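Octenoyl-coa reductase/carboxylase (PDB 4A0S) probably catalyses the NADPH-dependent reductive carboxylation of 2-octenoyl-CoA, which supplies an unusual extender unit for cinnabaramide polyketide biosynthesis. Local coordinates at residues Ala42-Arg47 and Met83-Pro88; Asn77-Ala82 and Val399-Arg404. One frame throughout, in Å; residues are numbered along the deposited sequence.

In the fold
From the N terminus the chain first reaches residues 42-47, passes through strands 51-52, 54-56 and 64-73, then helix 76-82, and returns at 83-88, where contact 1 closes a short loop. Contact 2 starts inside that loop, at 77-82, and ends far along the chain at 399-404, so the two closures cross. Its long excursion includes the six-stranded parallel Rossmann-type sheet that binds NADP in this dehydrogenase family; helix 393-401 then brings the chain back to the GroES-like part. The centres of contact 1 and contact 2 are about 9 Å apart. Ala82 packs on Val46, and Glu85 N probably bonds to Trp80 O; both contacts also touch octanoyl-CoA.

Contact 1: residues Ala42-Arg47 and Met83-Pro88; sequences ADKDVR and MFEPIP. With CO8 (octanoyl-coenzyme A), chain E.
Lys44 and Met83 mark the closest backbone approach, their CA atoms 5.6 Å apart, where an inverse gamma turn centred on Lys44 passes the end of helix 76-82. Phe84, with positive phi, forms the Schellman motif that turns the chain out of that helix, and Glu85 follows in the loop. The Lys44 side chain points its first bond at this loop. Its CG lies beside the backbone N (chi1 -53°) and the rest is extended, which carries the ammonium across the Glu85 side chain at about a right angle. NZ makes a salt bridge of 2.7 Å to Glu85 OE2, on the anti lone pair, away from the other carboxylate oxygen. A water takes a second hydrogen bond from Lys44 NZ and passes one on to Met83 O, so the lysine is tied to both side chain and backbone of the loop. Nearer the backbone, Met83 CG sits 3.4 Å from Lys44 O and also touches Val46 CG1 at 4.1 Å. A bend at the thioether (chi3 59°) leaves Met83 CE beside the lysine methylenes, 4.2 Å from CD. Behind Lys44, Asp45 caps the helix that follows: its OD1 accepts from both Arg47 N and Arg47 NE, while Arg47 NH2 reaches OD2, a side-on, two-nitrogen grip. Further along the second segment the loop lines the coenzyme A site, with Ile87 CD1 3.3 Å from O5B of octanoyl-CoA and Pro88 CD 3.3 Å from its adenine C6A; Arg348 of the second subunit packs on Pro86 and Ile87. The contact thus combines one ion pair, between partly exposed residues and flanked by a bridging water, with an apolar patch, and it joins residues 42-47 to the near end of a ligand-binding loop.

Contact 2: residues Asn77-Ala82 and Val399-Arg404; sequences NTVWSA and VVQTSR. With CO8 (octanoyl-coenzyme A), chain E.
Val79 meets Val400 and Gln401 where helix 76-82 crosses the end of helix 393-401, the CA atoms of Val79 and Gln401 lying 5.9 Å apart. Earlier on the helix, Asn77 lines the octanoyl-CoA pocket: CB lies 3.3 Å from the thioester oxygen O1', and with CG between the backbone N and the carbonyl carbon (chi1 68°) the amide is turned so that ND2 comes 3.7 Å from C3' of the acyl chain. ND2 is hydrogen-bonded to Ser115 OG. With an alanine here, Ser115 OG would probably be left without its amide mate, and a gap would open beside the acyl chain at C3'. Val79 spans the interface. Its CG1, anti to the backbone N (chi1 178°), lies 3.7 Å from Gln401 CB and equally near CG, while CG2 meets Val400 CG1 at 3.8 Å. Trp80 starts away from the partner helix, about a quarter-turn round from Val79; its CD1 comes obliquely to within 3.4 Å of C2P of octanoyl-CoA and NE1 bonds to O2D of NADP. Ser81 closes the turn: its OG and N reach Asn77 O from opposite faces of the carbonyl plane, OG at 2.8 Å. Of the Gln401 side chain, the aliphatic CB and CG meet Val79; the extended chain takes the amide on to Lys44 O through NE2, and to Val46 N and Arg398 through OE1. A Schellman motif with Ser403 at positive phi ends this helix and leaves Ser403 OG bonded to Lys257, which also binds NADP. Across the interface no hydrogen bond forms, so van der Waals packing carries the direct contact between the helices; the Gln401 amide is satisfied by Lys44 and Val46, and polar groups on Trp80 and Ser403 belong to the cofactor site.

Contact 1: residues Ala42-Arg47 and Met83-Pro88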
loop_
_atom_site.group_PDB
_atom_site.type_symbol
_atom_site.label_atom_id
_atom_site.label_comp_id
_atom_site.label_asym_id
_atom_site.label_seq_id
_atom_site.Cartn_x
_atom_site.Cartn_y
_atom_site.Cartn_z
ATOM N N ALA A 42 -10.197 33.448 -29.184
ATOM C CA ALA A 42 -8.851 32.926 -28.911
ATOM C C ALA A 42 -8.419 33.129 -27.467
ATOM O O ALA A 42 -8.208 32.160 -26.737
ATOM C CB ALA A 42 -7.836 33.559 -29.853
ATOM N N ASP A 43 -8.280 34.389 -27.073
ATOM C CA ASP A 43 -7.969 34.742 -25.699
ATOM C C ASP A 43 -9.270 35.074 -24.981
ATOM O O ASP A 43 -9.800 36.168 -25.130
ATOM C CB ASP A 43 -6.991 35.921 -25.659
ATOM C CG ASP A 43 -6.834 36.523 -24.266
ATOM O OD1 ASP A 43 -7.134 35.845 -23.256
ATOM O OD2 ASP A 43 -6.403 37.687 -24.191
ATOM N N LYS A 44 -9.766 34.114 -24.209
ATOM C CA LYS A 44 -11.050 34.236 -23.514
ATOM C C LYS A 44 -10.885 34.991 -22.208
ATOM O O LYS A 44 -10.869 34.407 -21.115
ATOM C CB LYS A 44 -11.654 32.856 -23.288
ATOM C CG LYS A 44 -11.735 32.047 -24.570
ATOM C CD LYS A 44 -12.297 30.670 -24.354
ATOM C CE LYS A 44 -12.424 29.944 -25.689
ATOM N NZ LYS A 44 -13.253 28.720 -25.517
ATOM N N ASP A 45 -10.744 36.302 -22.351
ATOM C CA ASP A 45 -10.450 37.205 -21.257
ATOM C C ASP A 45 -11.452 37.036 -20.126
ATOM O O ASP A 45 -12.611 37.476 -20.242
ATOM C CB ASP A 45 -10.473 38.650 -21.782
ATOM C CG ASP A 45 -9.985 39.665 -20.759
ATOM O OD1 ASP A 45 -9.869 39.314 -19.573
ATOM O OD2 ASP A 45 -9.734 40.835 -21.149
ATOM N N VAL A 46 -11.004 36.412 -19.032
ATOM C CA VAL A 46 -11.897 36.147 -17.891
ATOM C C VAL A 46 -12.579 37.413 -17.420
ATOM O O VAL A 46 -13.627 37.353 -16.790
ATOM C CB VAL A 46 -11.174 35.555 -16.676
ATOM C CG1 VAL A 46 -10.553 34.239 -17.033
ATOM C CG2 VAL A 46 -10.169 36.577 -16.076
ATOM N N ARG A 47 -11.979 38.566 -17.711
ATOM C CA ARG A 47 -12.540 39.811 -17.206
ATOM C C ARG A 47 -13.794 40.169 -17.980
ATOM O O ARG A 47 -14.561 41.022 -17.554
ATOM C CB ARG A 47 -11.526 40.939 -17.296
ATOM C CG ARG A 47 -10.291 40.694 -16.457
ATOM C CD ARG A 47 -9.210 41.702 -16.792
ATOM N NE ARG A 47 -8.817 41.574 -18.189
ATOM C CZ ARG A 47 -7.883 42.317 -18.777
ATOM N NH1 ARG A 47 -7.218 43.233 -18.088
ATOM N NH2 ARG A 47 -7.594 42.120 -20.051
ATOM N N MET A 83 -13.631 31.233 -18.238
ATOM C CA MET A 83 -13.487 30.944 -19.662
ATOM C C MET A 83 -14.564 29.995 -20.186
ATOM O O MET A 83 -14.613 29.719 -21.392
ATOM C CB MET A 83 -12.125 30.309 -19.928
ATOM C CG MET A 83 -10.953 31.234 -19.766
ATOM S SD MET A 83 -9.394 30.341 -19.871
ATOM C CE MET A 83 -9.458 29.606 -21.477
ATOM N N PHE A 84 -15.405 29.487 -19.281
ATOM C CA PHE A 84 -16.372 28.412 -19.588
ATOM C C PHE A 84 -15.713 27.155 -20.186
ATOM O O PHE A 84 -16.331 26.391 -20.938
ATOM C CB PHE A 84 -17.549 28.940 -20.426
ATOM C CG PHE A 84 -18.174 30.197 -19.863
ATOM C CD1 PHE A 84 -19.060 30.137 -18.789
ATOM C CD2 PHE A 84 -17.870 31.450 -20.406
ATOM C CE1 PHE A 84 -19.636 31.306 -18.258
ATOM C CE2 PHE A 84 -18.438 32.620 -19.881
ATOM C CZ PHE A 84 -19.325 32.542 -18.810
ATOM N N GLU A 85 -14.458 26.934 -19.804
ATOM C CA GLU A 85 -13.685 25.779 -20.249
ATOM C C GLU A 85 -13.389 24.757 -19.139
ATOM O O GLU A 85 -13.297 25.116 -17.967
ATOM C CB GLU A 85 -12.383 26.240 -20.878
ATOM C CG GLU A 85 -12.579 26.929 -22.198
ATOM C CD GLU A 85 -11.282 27.088 -22.940
ATOM O OE1 GLU A 85 -10.229 26.736 -22.368
ATOM O OE2 GLU A 85 -11.311 27.549 -24.096
ATOM N N PRO A 86 -13.268 23.471 -19.513
ATOM C CA PRO A 86 -13.546 22.981 -20.858
ATOM C C PRO A 86 -15.047 22.907 -21.098
ATOM O O PRO A 86 -15.491 22.794 -22.233
ATOM C CB PRO A 86 -12.951 21.575 -20.839
ATOM C CG PRO A 86 -13.109 21.151 -19.434
ATOM C CD PRO A 86 -12.809 22.385 -18.630
ATOM N N ILE A 87 -15.814 22.965 -20.015
ATOM C CA ILE A 87 -17.261 22.917 -20.061
ATOM C C ILE A 87 -17.758 23.968 -19.089
ATOM O O ILE A 87 -17.269 24.037 -17.963
ATOM C CB ILE A 87 -17.791 21.548 -19.593
ATOM C CG1 ILE A 87 -17.379 20.431 -20.560
ATOM C CG2 ILE A 87 -19.316 21.599 -19.385
ATOM C CD1 ILE A 87 -17.176 19.094 -19.877
ATOM N N PRO A 88 -18.742 24.784 -19.508
ATOM C CA PRO A 88 -19.299 25.821 -18.636
ATOM C C PRO A 88 -19.694 25.224 -17.297
ATOM O O PRO A 88 -20.334 24.178 -17.267
ATOM C CB PRO A 88 -20.554 26.268 -19.382
ATOM C CG PRO A 88 -20.274 25.977 -20.792
ATOM C CD PRO A 88 -19.417 24.745 -20.812
HETATM N N1A CO8 E . -21.954 24.172 -23.067
HETATM C C2A CO8 E . -22.844 23.510 -22.326
HETATM N N3A CO8 E . -22.674 22.226 -22.029
HETATM C C4A CO8 E . -21.579 21.575 -22.481
HETATM C C5A CO8 E . -20.625 22.228 -23.252
HETATM C C6A CO8 E . -20.837 23.572 -23.547
HETATM N N6A CO8 E . -19.945 24.247 -24.279
HETATM N N7A CO8 E . -19.664 21.353 -23.548
HETATM C C8A CO8 E . -19.998 20.188 -22.988
HETATM N N9A CO8 E . -21.166 20.324 -22.340
HETATM C C1B CO8 E . -21.927 19.300 -21.573
HETATM C C2B CO8 E . -22.648 18.328 -22.513
HETATM O O2B CO8 E . -23.950 18.000 -21.977
HETATM C C3B CO8 E . -21.714 17.122 -22.463
HETATM O O3B CO8 E . -22.421 15.925 -22.755
HETATM P P3B CO8 E . -22.214 15.332 -24.246
HETATM O O7A CO8 E . -23.709 15.108 -24.854
HETATM O O8A CO8 E . -21.618 16.507 -25.234
HETATM O O9A CO8 E . -21.352 14.133 -24.255
HETATM C C4B CO8 E . -21.216 17.125 -21.022
HETATM O O4B CO8 E . -21.034 18.515 -20.720
HETATM C C5B CO8 E . -19.805 16.538 -20.898
HETATM O O5B CO8 E . -19.340 16.692 -19.541
HETATM P P1A CO8 E . -19.963 15.743 -18.357
HETATM O O1A CO8 E . -19.191 16.198 -16.963
HETATM O O2A CO8 E . -21.443 15.876 -18.167
HETATM O O3A CO8 E . -19.634 14.193 -18.803
HETATM P P2A CO8 E . -18.319 13.274 -18.457
HETATM O O4A CO8 E . -18.013 12.406 -19.761
HETATM O O5A CO8 E . -18.469 12.420 -17.233
HETATM O O6A CO8 E . -17.053 14.298 -18.327
HETATM C CBP CO8 E . -15.029 15.272 -17.324
HETATM C CCP CO8 E . -16.043 14.104 -17.316
HETATM C CDP CO8 E . -14.203 15.116 -18.612
HETATM C CEP CO8 E . -14.103 15.084 -16.121
HETATM C CAP CO8 E . -15.792 16.639 -17.265
HETATM O OAP CO8 E . -16.781 16.705 -16.187
HETATM C C9P CO8 E . -14.866 17.886 -17.233
HETATM O O9P CO8 E . -14.289 18.237 -18.269
HETATM N N8P CO8 E . -14.773 18.550 -16.057
HETATM C C7P CO8 E . -13.992 19.814 -15.909
HETATM C C6P CO8 E . -12.598 19.657 -15.239
HETATM C C5P CO8 E . -11.581 20.544 -15.997
HETATM O O5P CO8 E . -11.340 20.323 -17.180
HETATM N N4P CO8 E . -11.072 21.636 -15.430
HETATM C C3P CO8 E . -11.046 22.053 -14.033
HETATM C C2P CO8 E . -9.551 21.918 -13.709
HETATM S S1P CO8 E . -9.255 20.766 -12.316
HETATM C "C1'" CO8 E . -8.959 21.946 -11.087
HETATM O "O1'" CO8 E . -8.498 23.077 -11.329
HETATM C "C2'" CO8 E . -9.308 21.523 -9.823
HETATM C "C3'" CO8 E . -9.140 22.296 -8.696
HETATM C "C4'" CO8 E . -9.490 21.765 -7.449
HETATM C "C5'" CO8 E . -10.383 20.534 -7.473
HETATM C "C6'" CO8 E . -10.742 20.275 -5.993
HETATM C "C7'" CO8 E . -11.412 18.936 -5.871
HETATM C "C8'" CO8 E . -11.876 18.777 -4.420
HETATM O O HOH W 1 -15.632 28.972 -23.754
#

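Contact 2: residues Asn77-Ala82 and Val399-Arg404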
loop_
_atom_site.group_PDB
_atom_site.type_symbol
_atom_site.label_atom_id
_atom_site.label_comp_id
_atom_site.label_asym_id
_atom_site.label_seq_id
_atom_site.Cartn_x
_atom_site.Cartn_y
_atom_site.Cartn_z
ATOM N N ASN A 77 -8.907 26.868 -11.630
ATOM C CA ASN A 77 -10.283 26.502 -11.948
ATOM C C ASN A 77 -11.202 27.727 -12.031
ATOM O O ASN A 77 -12.196 27.710 -12.761
ATOM C CB ASN A 77 -10.853 25.400 -11.030
ATOM C CG ASN A 77 -11.049 25.859 -9.577
ATOM O OD1 ASN A 77 -10.623 26.935 -9.183
ATOM N ND2 ASN A 77 -11.704 25.021 -8.775
ATOM N N THR A 78 -10.832 28.783 -11.308
ATOM C CA THR A 78 -11.512 30.070 -11.377
ATOM C C THR A 78 -11.381 30.608 -12.784
ATOM O O THR A 78 -12.366 31.040 -13.383
ATOM C CB THR A 78 -10.912 31.083 -10.370
ATOM O OG1 THR A 78 -10.756 30.444 -9.094
ATOM C CG2 THR A 78 -11.814 32.340 -10.235
ATOM N N VAL A 79 -10.156 30.580 -13.301
ATOM C CA VAL A 79 -9.865 30.899 -14.693
ATOM C C VAL A 79 -10.631 30.000 -15.668
ATOM O O VAL A 79 -11.272 30.517 -16.579
ATOM C CB VAL A 79 -8.351 30.807 -14.993
ATOM C CG1 VAL A 79 -8.061 31.092 -16.464
ATOM C CG2 VAL A 79 -7.561 31.737 -14.071
ATOM N N TRP A 80 -10.548 28.678 -15.498
ATOM C CA TRP A 80 -11.298 27.769 -16.364
ATOM C C TRP A 80 -12.779 28.145 -16.347
ATOM O O TRP A 80 -13.396 28.225 -17.402
ATOM C CB TRP A 80 -11.170 26.305 -15.926
ATOM C CG TRP A 80 -9.805 25.715 -16.000
ATOM C CD1 TRP A 80 -9.157 25.039 -15.005
ATOM C CD2 TRP A 80 -8.908 25.755 -17.109
ATOM N NE1 TRP A 80 -7.917 24.638 -15.435
ATOM C CE2 TRP A 80 -7.733 25.074 -16.717
ATOM C CE3 TRP A 80 -8.976 26.309 -18.393
ATOM C CZ2 TRP A 80 -6.633 24.915 -17.572
ATOM C CZ3 TRP A 80 -7.890 26.157 -19.247
ATOM C CH2 TRP A 80 -6.732 25.459 -18.832
ATOM N N SER A 81 -13.330 28.364 -15.147
ATOM C CA SER A 81 -14.728 28.792 -14.969
ATOM C C SER A 81 -15.074 30.000 -15.802
ATOM O O SER A 81 -16.063 30.002 -16.531
ATOM C CB SER A 81 -15.007 29.214 -13.526
ATOM O OG SER A 81 -14.918 28.134 -12.652
ATOM N N ALA A 82 -14.288 31.055 -15.624
ATOM C CA ALA A 82 -14.548 32.328 -16.277
ATOM C C ALA A 82 -14.351 32.254 -17.787
ATOM O O ALA A 82 -14.819 33.118 -18.525
ATOM C CB ALA A 82 -13.687 33.396 -15.680
ATOM N N VAL A 399 -4.645 37.882 -14.231
ATOM C CA VAL A 399 -3.223 37.717 -13.938
ATOM C C VAL A 399 -2.843 36.245 -14.026
ATOM O O VAL A 399 -1.906 35.890 -14.728
ATOM C CB VAL A 399 -2.850 38.310 -12.553
ATOM C CG1 VAL A 399 -1.554 37.687 -12.026
ATOM C CG2 VAL A 399 -2.735 39.839 -12.637
ATOM N N VAL A 400 -3.591 35.401 -13.316
ATOM C CA VAL A 400 -3.364 33.961 -13.342
ATOM C C VAL A 400 -3.599 33.383 -14.728
ATOM O O VAL A 400 -2.810 32.584 -15.205
ATOM C CB VAL A 400 -4.230 33.223 -12.297
ATOM C CG1 VAL A 400 -4.118 31.683 -12.480
ATOM C CG2 VAL A 400 -3.798 33.640 -10.907
ATOM N N GLN A 401 -4.674 33.816 -15.378
ATOM C CA GLN A 401 -4.915 33.414 -16.760
ATOM C C GLN A 401 -3.721 33.687 -17.668
ATOM O O GLN A 401 -3.361 32.853 -18.492
ATOM C CB GLN A 401 -6.153 34.090 -17.328
ATOM C CG GLN A 401 -6.470 33.582 -18.731
ATOM C CD GLN A 401 -7.710 34.200 -19.289
ATOM O OE1 GLN A 401 -8.026 35.334 -18.993
ATOM N NE2 GLN A 401 -8.419 33.454 -20.117
ATOM N N THR A 402 -3.113 34.857 -17.511
ATOM C CA THR A 402 -2.036 35.272 -18.398
ATOM C C THR A 402 -0.670 34.855 -17.842
ATOM O O THR A 402 0.362 35.278 -18.338
ATOM C CB THR A 402 -2.090 36.780 -18.655
ATOM O OG1 THR A 402 -2.081 37.453 -17.399
ATOM C CG2 THR A 402 -3.371 37.148 -19.396
ATOM N N SER A 403 -0.692 34.011 -16.809
ATOM C CA SER A 403 0.504 33.427 -16.222
ATOM C C SER A 403 1.508 34.501 -15.797
ATOM O O SER A 403 2.720 34.323 -15.927
ATOM C CB SER A 403 1.112 32.379 -17.169
ATOM O OG SER A 403 2.267 31.753 -16.613
ATOM N N ARG A 404 0.991 35.596 -15.247
ATOM C CA ARG A 404 1.827 36.708 -14.831
ATOM C C ARG A 404 2.198 36.615 -13.364
ATOM O O ARG A 404 2.951 37.446 -12.854
ATOM C CB ARG A 404 1.123 38.035 -15.104
ATOM C CG ARG A 404 1.076 38.418 -16.588
ATOM C CD ARG A 404 0.299 39.712 -16.785
ATOM N NE ARG A 404 0.946 40.854 -16.146
ATOM C CZ ARG A 404 2.012 41.482 -16.629
ATOM N NH1 ARG A 404 2.572 41.069 -17.756
ATOM N NH2 ARG A 404 2.537 42.515 -15.976
HETATM N N1A CO8 E . -21.954 24.172 -23.067
HETATM C C2A CO8 E . -22.844 23.510 -22.326
HETATM N N3A CO8 E . -22.674 22.226 -22.029
HETATM C C4A CO8 E . -21.579 21.575 -22.481
HETATM C C5A CO8 E . -20.625 22.228 -23.252
HETATM C C6A CO8 E . -20.837 23.572 -23.547
HETATM N N6A CO8 E . -19.945 24.247 -24.279
HETATM N N7A CO8 E . -19.664 21.353 -23.548
HETATM C C8A CO8 E . -19.998 20.188 -22.988
HETATM N N9A CO8 E . -21.166 20.324 -22.340
HETATM C C1B CO8 E . -21.927 19.300 -21.573
HETATM C C2B CO8 E . -22.648 18.328 -22.513
HETATM O O2B CO8 E . -23.950 18.000 -21.977
HETATM C C3B CO8 E . -21.714 17.122 -22.463
HETATM O O3B CO8 E . -22.421 15.925 -22.755
HETATM P P3B CO8 E . -22.214 15.332 -24.246
HETATM O O7A CO8 E . -23.709 15.108 -24.854
HETATM O O8A CO8 E . -21.618 16.507 -25.234
HETATM O O9A CO8 E . -21.352 14.133 -24.255
HETATM C C4B CO8 E . -21.216 17.125 -21.022
HETATM O O4B CO8 E . -21.034 18.515 -20.720
HETATM C C5B CO8 E . -19.805 16.538 -20.898
HETATM O O5B CO8 E . -19.340 16.692 -19.541
HETATM P P1A CO8 E . -19.963 15.743 -18.357
HETATM O O1A CO8 E . -19.191 16.198 -16.963
HETATM O O2A CO8 E . -21.443 15.876 -18.167
HETATM O O3A CO8 E . -19.634 14.193 -18.803
HETATM P P2A CO8 E . -18.319 13.274 -18.457
HETATM O O4A CO8 E . -18.013 12.406 -19.761
HETATM O O5A CO8 E . -18.469 12.420 -17.233
HETATM O O6A CO8 E . -17.053 14.298 -18.327
HETATM C CBP CO8 E . -15.029 15.272 -17.324
HETATM C CCP CO8 E . -16.043 14.104 -17.316
HETATM C CDP CO8 E . -14.203 15.116 -18.612
HETATM C CEP CO8 E . -14.103 15.084 -16.121
HETATM C CAP CO8 E . -15.792 16.639 -17.265
HETATM O OAP CO8 E . -16.781 16.705 -16.187
HETATM C C9P CO8 E . -14.866 17.886 -17.233
HETATM O O9P CO8 E . -14.289 18.237 -18.269
HETATM N N8P CO8 E . -14.773 18.550 -16.057
HETATM C C7P CO8 E . -13.992 19.814 -15.909
HETATM C C6P CO8 E . -12.598 19.657 -15.239
HETATM C C5P CO8 E . -11.581 20.544 -15.997
HETATM O O5P CO8 E . -11.340 20.323 -17.180
HETATM N N4P CO8 E . -11.072 21.636 -15.430
HETATM C C3P CO8 E . -11.046 22.053 -14.033
HETATM C C2P CO8 E . -9.551 21.918 -13.709
HETATM S S1P CO8 E . -9.255 20.766 -12.316
HETATM C "C1'" CO8 E . -8.959 21.946 -11.087
HETATM O "O1'" CO8 E . -8.498 23.077 -11.329
HETATM C "C2'" CO8 E . -9.308 21.523 -9.823
HETATM C "C3'" CO8 E . -9.140 22.296 -8.696
HETATM C "C4'" CO8 E . -9.490 21.765 -7.449
HETATM C "C5'" CO8 E . -10.383 20.534 -7.473
HETATM C "C6'" CO8 E . -10.742 20.275 -5.993
HETATM C "C7'" CO8 E . -11.412 18.936 -5.871
HETATM C "C8'" CO8 E . -11.876 18.777 -4.420
#